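PDB 6YP4: adenylate cyclase, which acts predominantly as a triphosphatase of the CYTH family, although it was first taken for an adenylyl cyclase. Local coordinates for residues A[34-39]-A[197-202]; A[91-96]-A[102-107]; A[118-121]-A[125-128]. All blocks are in the same frame, centred on the assembly; numbering follows the deposited sequence.

Interaction 1 (A[34-39]-A[197-202]); sequences NLFFDT and AVFRSG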
loop_
_atom_site.group_PDB
_atom_site.type_symbol
_atom_site.label_atom_id
_atom_site.label_comp_id
_atom_site.label_asym_id
_atom_site.label_seq_id
_atom_site.Cartn_x
_atom_site.Cartn_y
_atom_site.Cartn_z
ATOM N N ASN A 34 10.286 -12.321 7.387
ATOM C CA ASN A 34 11.338 -11.327 7.235
ATOM C C ASN A 34 12.695 -11.988 7.460
ATOM O O ASN A 34 12.930 -12.558 8.528
ATOM C CB ASN A 34 11.144 -10.188 8.238
ATOM C CG ASN A 34 9.792 -9.508 8.106
ATOM O OD1 ASN A 34 9.500 -8.908 7.082
ATOM N ND2 ASN A 34 8.994 -9.529 9.175
ATOM N N LEU A 35 13.588 -11.905 6.475
ATOM C CA LEU A 35 14.953 -12.395 6.640
ATOM C C LEU A 35 15.960 -11.261 6.475
ATOM O O LEU A 35 15.732 -10.312 5.719
ATOM C CB LEU A 35 15.275 -13.511 5.654
ATOM C CG LEU A 35 14.660 -14.859 6.007
ATOM C CD1 LEU A 35 13.169 -14.896 5.707
ATOM C CD2 LEU A 35 15.381 -15.943 5.254
ATOM N N PHE A 36 17.093 -11.371 7.176
ATOM C CA PHE A 36 18.068 -10.288 7.246
ATOM C C PHE A 36 19.473 -10.785 6.920
ATOM O O PHE A 36 19.809 -11.958 7.128
ATOM C CB PHE A 36 18.060 -9.622 8.633
ATOM C CG PHE A 36 16.738 -9.034 9.003
ATOM C CD1 PHE A 36 15.768 -9.819 9.621
ATOM C CD2 PHE A 36 16.450 -7.705 8.727
ATOM C CE1 PHE A 36 14.539 -9.298 9.953
ATOM C CE2 PHE A 36 15.218 -7.179 9.048
ATOM C CZ PHE A 36 14.265 -7.972 9.674
ATOM N N PHE A 37 20.298 -9.861 6.419
ATOM C CA PHE A 37 21.602 -10.175 5.849
ATOM C C PHE A 37 22.603 -9.086 6.204
ATOM O O PHE A 37 22.230 -7.925 6.394
ATOM C CB PHE A 37 21.508 -10.318 4.312
ATOM C CG PHE A 37 20.504 -11.316 3.869
ATOM C CD1 PHE A 37 20.895 -12.618 3.594
ATOM C CD2 PHE A 37 19.160 -10.964 3.745
ATOM C CE1 PHE A 37 19.972 -13.553 3.187
ATOM C CE2 PHE A 37 18.224 -11.891 3.345
ATOM C CZ PHE A 37 18.624 -13.193 3.067
ATOM N N ASP A 38 23.879 -9.472 6.289
ATOM C CA ASP A 38 24.971 -8.568 6.637
ATOM C C ASP A 38 26.271 -9.289 6.303
ATOM O O ASP A 38 26.271 -10.480 5.979
ATOM C CB ASP A 38 24.923 -8.168 8.117
ATOM C CG ASP A 38 25.675 -6.873 8.412
ATOM O OD1 ASP A 38 26.508 -6.462 7.573
ATOM O OD2 ASP A 38 25.441 -6.268 9.494
ATOM N N THR A 39 27.380 -8.553 6.366
ATOM C CA THR A 39 28.686 -9.192 6.281
ATOM C C THR A 39 28.948 -10.013 7.539
ATOM O O THR A 39 28.327 -9.815 8.590
ATOM C CB THR A 39 29.807 -8.167 6.141
ATOM O OG1 THR A 39 29.807 -7.303 7.293
ATOM C CG2 THR A 39 29.656 -7.357 4.861
ATOM N N ALA A 197 15.427 -4.420 15.932
ATOM C CA ALA A 197 16.161 -4.315 17.189
ATOM C C ALA A 197 15.764 -5.418 18.159
ATOM O O ALA A 197 16.625 -6.008 18.825
ATOM C CB ALA A 197 15.920 -2.939 17.816
ATOM N N VAL A 198 14.462 -5.693 18.269
ATOM C CA VAL A 198 13.986 -6.742 19.169
ATOM C C VAL A 198 14.499 -8.106 18.713
ATOM O O VAL A 198 14.941 -8.930 19.530
ATOM C CB VAL A 198 12.447 -6.710 19.258
ATOM C CG1 VAL A 198 11.934 -7.957 19.939
ATOM C CG2 VAL A 198 11.969 -5.456 20.003
ATOM N N PHE A 199 14.438 -8.365 17.403
ATOM C CA PHE A 199 14.991 -9.601 16.860
ATOM C C PHE A 199 16.441 -9.782 17.282
ATOM O O PHE A 199 16.795 -10.790 17.907
ATOM C CB PHE A 199 14.871 -9.595 15.335
ATOM C CG PHE A 199 15.644 -10.694 14.660
ATOM C CD1 PHE A 199 16.659 -10.387 13.757
ATOM C CD2 PHE A 199 15.349 -12.029 14.917
ATOM C CE1 PHE A 199 17.373 -11.384 13.119
ATOM C CE2 PHE A 199 16.062 -13.049 14.278
ATOM C CZ PHE A 199 17.078 -12.721 13.381
ATOM N N ARG A 200 17.293 -8.795 16.978
ATOM C CA ARG A 200 18.717 -8.913 17.297
ATOM C C ARG A 200 18.953 -9.040 18.795
ATOM O O ARG A 200 19.894 -9.725 19.215
ATOM C CB ARG A 200 19.490 -7.713 16.740
ATOM C CG ARG A 200 19.394 -7.551 15.219
ATOM C CD ARG A 200 20.065 -8.717 14.488
ATOM N NE ARG A 200 21.510 -8.529 14.356
ATOM C CZ ARG A 200 22.390 -9.523 14.270
ATOM N NH1 ARG A 200 21.974 -10.783 14.316
ATOM N NH2 ARG A 200 23.690 -9.255 14.156
ATOM N N SER A 201 18.118 -8.394 19.616
ATOM C CA SER A 201 18.305 -8.457 21.061
ATOM C C SER A 201 18.016 -9.849 21.611
ATOM O O SER A 201 18.533 -10.216 22.673
ATOM C CB SER A 201 17.410 -7.428 21.747
ATOM O OG SER A 201 16.130 -7.981 22.011
ATOM N N GLY A 202 17.186 -10.628 20.924
ATOM C CA GLY A 202 16.903 -11.974 21.371
ATOM C C GLY A 202 15.944 -12.088 22.532
ATOM O O GLY A 202 15.795 -13.185 23.080
#

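Interaction 2 (A[91-96]-A[102-107]); sequences GQEVTA and GSLLEK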
loop_
_atom_site.group_PDB
_atom_site.type_symbol
_atom_site.label_atom_id
_atom_site.label_comp_id
_atom_site.label_asym_id
_atom_site.label_seq_id
_atom_site.Cartn_x
_atom_site.Cartn_y
_atom_site.Cartn_z
ATOM N N GLY A 91 14.948 -13.611 -4.499
ATOM C CA GLY A 91 15.008 -13.532 -3.040
ATOM C C GLY A 91 15.333 -14.863 -2.390
ATOM O O GLY A 91 16.123 -14.925 -1.440
ATOM N N GLN A 92 14.734 -15.949 -2.895
ATOM C CA GLN A 92 15.022 -17.274 -2.345
ATOM C C GLN A 92 16.430 -17.742 -2.697
ATOM O O GLN A 92 17.091 -18.396 -1.875
ATOM C CB GLN A 92 13.990 -18.292 -2.830
ATOM C CG GLN A 92 12.564 -18.113 -2.250
ATOM C CD GLN A 92 12.469 -18.484 -0.777
ATOM O OE1 GLN A 92 13.410 -19.018 -0.206
ATOM N NE2 GLN A 92 11.319 -18.237 -0.170
ATOM N N GLU A 93 16.901 -17.443 -3.917
ATOM C CA GLU A 93 18.272 -17.796 -4.291
ATOM C C GLU A 93 19.279 -17.067 -3.413
ATOM O O GLU A 93 20.324 -17.627 -3.052
ATOM C CB GLU A 93 18.557 -17.461 -5.763
ATOM C CG GLU A 93 17.578 -17.989 -6.806
ATOM C CD GLU A 93 18.024 -17.700 -8.250
ATOM O OE1 GLU A 93 18.161 -18.653 -9.040
ATOM O OE2 GLU A 93 18.239 -16.515 -8.589
ATOM N N VAL A 94 19.009 -15.795 -3.112
ATOM C CA VAL A 94 19.852 -15.053 -2.180
ATOM C C VAL A 94 19.859 -15.734 -0.824
ATOM O O VAL A 94 20.912 -15.891 -0.197
ATOM C CB VAL A 94 19.381 -13.597 -2.062
ATOM C CG1 VAL A 94 20.088 -12.927 -0.900
ATOM C CG2 VAL A 94 19.668 -12.848 -3.353
ATOM N N THR A 95 18.685 -16.135 -0.344
ATOM C CA THR A 95 18.626 -16.821 0.938
ATOM C C THR A 95 19.451 -18.103 0.914
ATOM O O THR A 95 20.177 -18.397 1.870
ATOM C CB THR A 95 17.171 -17.108 1.308
ATOM O OG1 THR A 95 16.422 -15.890 1.283
ATOM C CG2 THR A 95 17.083 -17.710 2.706
ATOM N N ALA A 96 19.398 -18.850 -0.191
ATOM C CA ALA A 96 20.091 -20.134 -0.261
ATOM C C ALA A 96 21.608 -19.965 -0.316
ATOM O O ALA A 96 22.347 -20.762 0.272
ATOM C CB ALA A 96 19.595 -20.929 -1.465
ATOM N N GLY A 102 25.859 -10.351 -4.416
ATOM C CA GLY A 102 26.241 -9.259 -5.291
ATOM C C GLY A 102 25.982 -9.553 -6.754
ATOM O O GLY A 102 25.619 -8.657 -7.522
ATOM N N SER A 103 26.179 -10.800 -7.168
ATOM C CA SER A 103 25.846 -11.136 -8.543
ATOM C C SER A 103 24.337 -11.300 -8.708
ATOM O O SER A 103 23.768 -10.878 -9.716
ATOM C CB SER A 103 26.605 -12.396 -8.973
ATOM O OG SER A 103 26.236 -13.519 -8.198
ATOM N N LEU A 104 23.663 -11.865 -7.705
ATOM C CA LEU A 104 22.226 -12.077 -7.820
ATOM C C LEU A 104 21.463 -10.754 -7.831
ATOM O O LEU A 104 20.466 -10.611 -8.556
ATOM C CB LEU A 104 21.735 -12.971 -6.675
ATOM C CG LEU A 104 22.195 -14.430 -6.695
ATOM C CD1 LEU A 104 21.863 -15.102 -5.374
ATOM C CD2 LEU A 104 21.585 -15.193 -7.845
ATOM N N LEU A 105 21.907 -9.779 -7.034
ATOM C CA LEU A 105 21.230 -8.493 -6.917
ATOM C C LEU A 105 21.946 -7.371 -7.676
ATOM O O LEU A 105 21.749 -6.195 -7.357
ATOM C CB LEU A 105 21.086 -8.121 -5.439
ATOM C CG LEU A 105 20.322 -9.149 -4.611
ATOM C CD1 LEU A 105 20.229 -8.783 -3.145
ATOM C CD2 LEU A 105 18.948 -9.319 -5.188
ATOM N N GLU A 106 22.761 -7.708 -8.682
ATOM C CA GLU A 106 23.658 -6.722 -9.286
ATOM C C GLU A 106 22.910 -5.535 -9.892
ATOM O O GLU A 106 23.434 -4.413 -9.907
ATOM C CB GLU A 106 24.530 -7.410 -10.339
ATOM C CG GLU A 106 25.416 -6.490 -11.142
ATOM C CD GLU A 106 24.766 -6.058 -12.447
ATOM O OE1 GLU A 106 25.073 -4.944 -12.923
ATOM O OE2 GLU A 106 23.952 -6.832 -12.997
ATOM N N LYS A 107 21.696 -5.747 -10.396
ATOM C CA LYS A 107 20.949 -4.664 -11.025
ATOM C C LYS A 107 20.075 -3.879 -10.052
ATOM O O LYS A 107 19.393 -2.939 -10.472
ATOM C CB LYS A 107 20.084 -5.203 -12.165
ATOM C CG LYS A 107 20.771 -6.235 -13.037
ATOM C CD LYS A 107 19.877 -6.677 -14.193
ATOM C CE LYS A 107 20.713 -7.269 -15.320
ATOM N NZ LYS A 107 21.389 -6.222 -16.142
#

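Interaction 3 (A[118-121]-A[125-128]); sequences IGVA and GEFV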
loop_
_atom_site.group_PDB
_atom_site.type_symbol
_atom_site.label_atom_id
_atom_site.label_comp_id
_atom_site.label_asym_id
_atom_site.label_seq_id
_atom_site.Cartn_x
_atom_site.Cartn_y
_atom_site.Cartn_z
ATOM N N ILE A 118 28.547 1.719 2.009
ATOM C CA ILE A 118 29.165 0.916 3.059
ATOM C C ILE A 118 30.469 0.300 2.538
ATOM O O ILE A 118 31.279 -0.220 3.312
ATOM C CB ILE A 118 28.175 -0.143 3.594
ATOM C CG1 ILE A 118 27.018 0.512 4.372
ATOM C CG2 ILE A 118 28.841 -1.135 4.539
ATOM C CD1 ILE A 118 25.927 1.206 3.541
ATOM N N GLY A 119 30.712 0.398 1.234
ATOM C CA GLY A 119 31.984 -0.049 0.688
ATOM C C GLY A 119 32.212 -1.543 0.715
ATOM O O GLY A 119 33.355 -1.986 0.565
ATOM N N VAL A 120 31.151 -2.334 0.903
ATOM C CA VAL A 120 31.284 -3.784 0.882
ATOM C C VAL A 120 31.805 -4.238 -0.481
ATOM O O VAL A 120 31.626 -3.559 -1.502
ATOM C CB VAL A 120 29.942 -4.464 1.208
ATOM C CG1 VAL A 120 29.369 -3.932 2.519
ATOM C CG2 VAL A 120 28.945 -4.306 0.053
ATOM N N ALA A 121 32.479 -5.389 -0.489
ATOM C CA ALA A 121 32.950 -5.974 -1.737
ATOM C C ALA A 121 31.781 -6.157 -2.697
ATOM O O ALA A 121 30.712 -6.639 -2.309
ATOM C CB ALA A 121 33.642 -7.313 -1.467
ATOM N N GLY A 125 30.584 -11.854 -1.563
ATOM C CA GLY A 125 31.038 -13.111 -0.981
ATOM C C GLY A 125 31.133 -13.095 0.533
ATOM O O GLY A 125 31.283 -14.157 1.149
ATOM N N GLU A 126 31.029 -11.918 1.138
ATOM C CA GLU A 126 31.123 -11.716 2.576
ATOM C C GLU A 126 29.786 -11.857 3.291
ATOM O O GLU A 126 29.763 -12.007 4.521
ATOM C CB GLU A 126 31.683 -10.316 2.816
ATOM C CG GLU A 126 31.221 -9.394 1.687
ATOM C CD GLU A 126 31.811 -8.010 1.730
ATOM O OE1 GLU A 126 32.717 -7.758 2.560
ATOM O OE2 GLU A 126 31.362 -7.183 0.909
ATOM N N PHE A 127 28.671 -11.816 2.567
ATOM C CA PHE A 127 27.386 -11.710 3.234
ATOM C C PHE A 127 26.898 -13.051 3.759
ATOM O O PHE A 127 27.160 -14.113 3.182
ATOM C CB PHE A 127 26.345 -11.093 2.308
ATOM C CG PHE A 127 26.423 -9.615 2.278
ATOM C CD1 PHE A 127 25.547 -8.848 3.025
ATOM C CD2 PHE A 127 27.421 -8.987 1.553
ATOM C CE1 PHE A 127 25.640 -7.474 3.016
ATOM C CE2 PHE A 127 27.523 -7.618 1.540
ATOM C CZ PHE A 127 26.635 -6.857 2.271
ATOM N N VAL A 128 26.178 -12.973 4.883
ATOM C CA VAL A 128 25.595 -14.112 5.577
ATOM C C VAL A 128 24.179 -13.732 5.998
ATOM O O VAL A 128 23.837 -12.551 6.115
ATOM C CB VAL A 128 26.443 -14.523 6.814
ATOM C CG1 VAL A 128 27.907 -14.838 6.400
ATOM C CG2 VAL A 128 26.417 -13.417 7.851
#

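Interaction 1 (A[34-39]-A[197-202])
Phe36 and Phe199 meet as two rings that lie nearly parallel yet slid apart, an instructive case of how little overlap an aromatic contact may need. Their planes are inclined by only 25°, but the centroids are 5.7 Å apart, so the rings barely cover one another. The closest atoms are CD1 of Phe36 and CE1 of Phe199, 4.2 Å apart, and the two side chains run past each other in opposite directions. The torsions differ on the two sides. On the strand, the Phe36 ring is carried anti to its own carbonyl carbon (chi1 -60°); on the helix, Phe199 has CG anti to the backbone nitrogen (chi1 169°), which sends its ring out to the strand. Phe196, from the same helix, also meets the Phe36 ring, and Arg52 touches it from strand 49-56. Further along the strand, the Asp38 carboxylate receives the amides of Thr39, Leu44 and Ala45, while Arg200 stays at a distance, its NH2 5.8 Å from Asp38 OD2, where it may add a weak attraction. Near the end of the helix, Val198 O takes both Ser201 OG, at 2.9 Å, and the amide of Gly202 from one face of its plane; Gly202, with positive phi, ends the helical run. The side chain of Phe36 lies about 8 Å from the bound nucleotide analogue, and Lys195, at the start of this helix, and Arg52 belong to its pocket. A C-terminal helix laid against the wall beside that pocket is consistent with the triphosphate-tunnel fold of CYTH enzymes.

Interaction 2 (A[91-96]-A[102-107])
Leu104 overlaps the turn of helix 88-96 that holds Glu93 and Val94, reaching it with both of its methyl branches. CD1 does most of the touching: it lies 3.7 Å from the CG2 methyl of Val94 and equally near that residue's backbone nitrogen, so the branch rests against backbone as well as side chain. CD2 meets Glu93 at the carboxylate, 3.7 Å from OE2. Glu93 crosses the leucine at a slant, touching it with CB and OE2, the CB standing close to CD1. Val94 is the shared element. With CG1 anti to the backbone nitrogen (chi1 169°), CG2 stands anti to the carbonyl carbon and beside the nitrogen, and it is this methyl that meets both leucines, the branch point CG of Leu105 being 4.0 Å away. Leu105 is the first residue to leave the helix, yet the end of its side chain turns back to the valine, so the contact continues past the last helical turn. Val94 also packs on Phe37 of strand 26-39 and Ile53 of strand 49-56. Within helix 88-96, Thr95 folds back on Gly91 O, its hydroxyl and its amide arriving from opposite faces of that carbonyl. The example illustrates how two helices can meet mainly through apolar side chains. Helices 88-96 and 101-104, joined by a brief linker, form part of the helical excursion between strands 76-86 and 127-141, in which helix 88-96 is packed on strands 26-39 and 49-56 of the antiparallel CYTH sheet.

Interaction 3 (A[118-121]-A[125-128])
A first torsion of 32°, midway between an eclipsed and a staggered arrangement, followed by an extended chain, takes the Glu126 carboxylate across to Val120 and Ala121. The setting is the tight loop by which helix 109-118 hands over to strand 127-141 of the CYTH fold, with Gly119, at positive phi, closing the helix. OE2 of Glu126 comes 2.5 Å from the amide nitrogen of Ala121, but the N-H points well aside, at 116°, so the bond is weak and its short length doubtful. The same oxygen also lies against the methyl of Ala121, with CB at 3.3 Å. Replacing Glu126 with an alanine would probably deprive the Ala121 amide of this weak acceptor and take away the carboxylate beside Val120 CB. The side chains of Val120 and Phe127 cross at about a right angle. Phe127 is also packed edge-to-face with Trp111, and Leu44 touches both Val120 and Phe127, tying the loop to helix 43-46. On the ring itself, Val120 CG2 comes in at the edge, near the plane, 3.9 Å from Phe127 CE2.

Overall arrangement
All three contacts lie in the CYTH domain and illustrate how one sheet gathers elements from distant parts of the chain. Interaction 1 joins strand 26-39 to the C-terminal helix and so closes a span of 157 residues in which interactions 2 and 3 are nested, one after the other. The centres of interactions 1 and 2 are about 18 Å apart, those of 1 and 3 about 16 Å, and those of 2 and 3 about 13 Å. Leu35 and Phe37 carry the strand's other side onto helix 88-96, while strand 127-141 pairs beside 34-39. Strand 26-39 thus lies between helix 88-96 and helix 195-201.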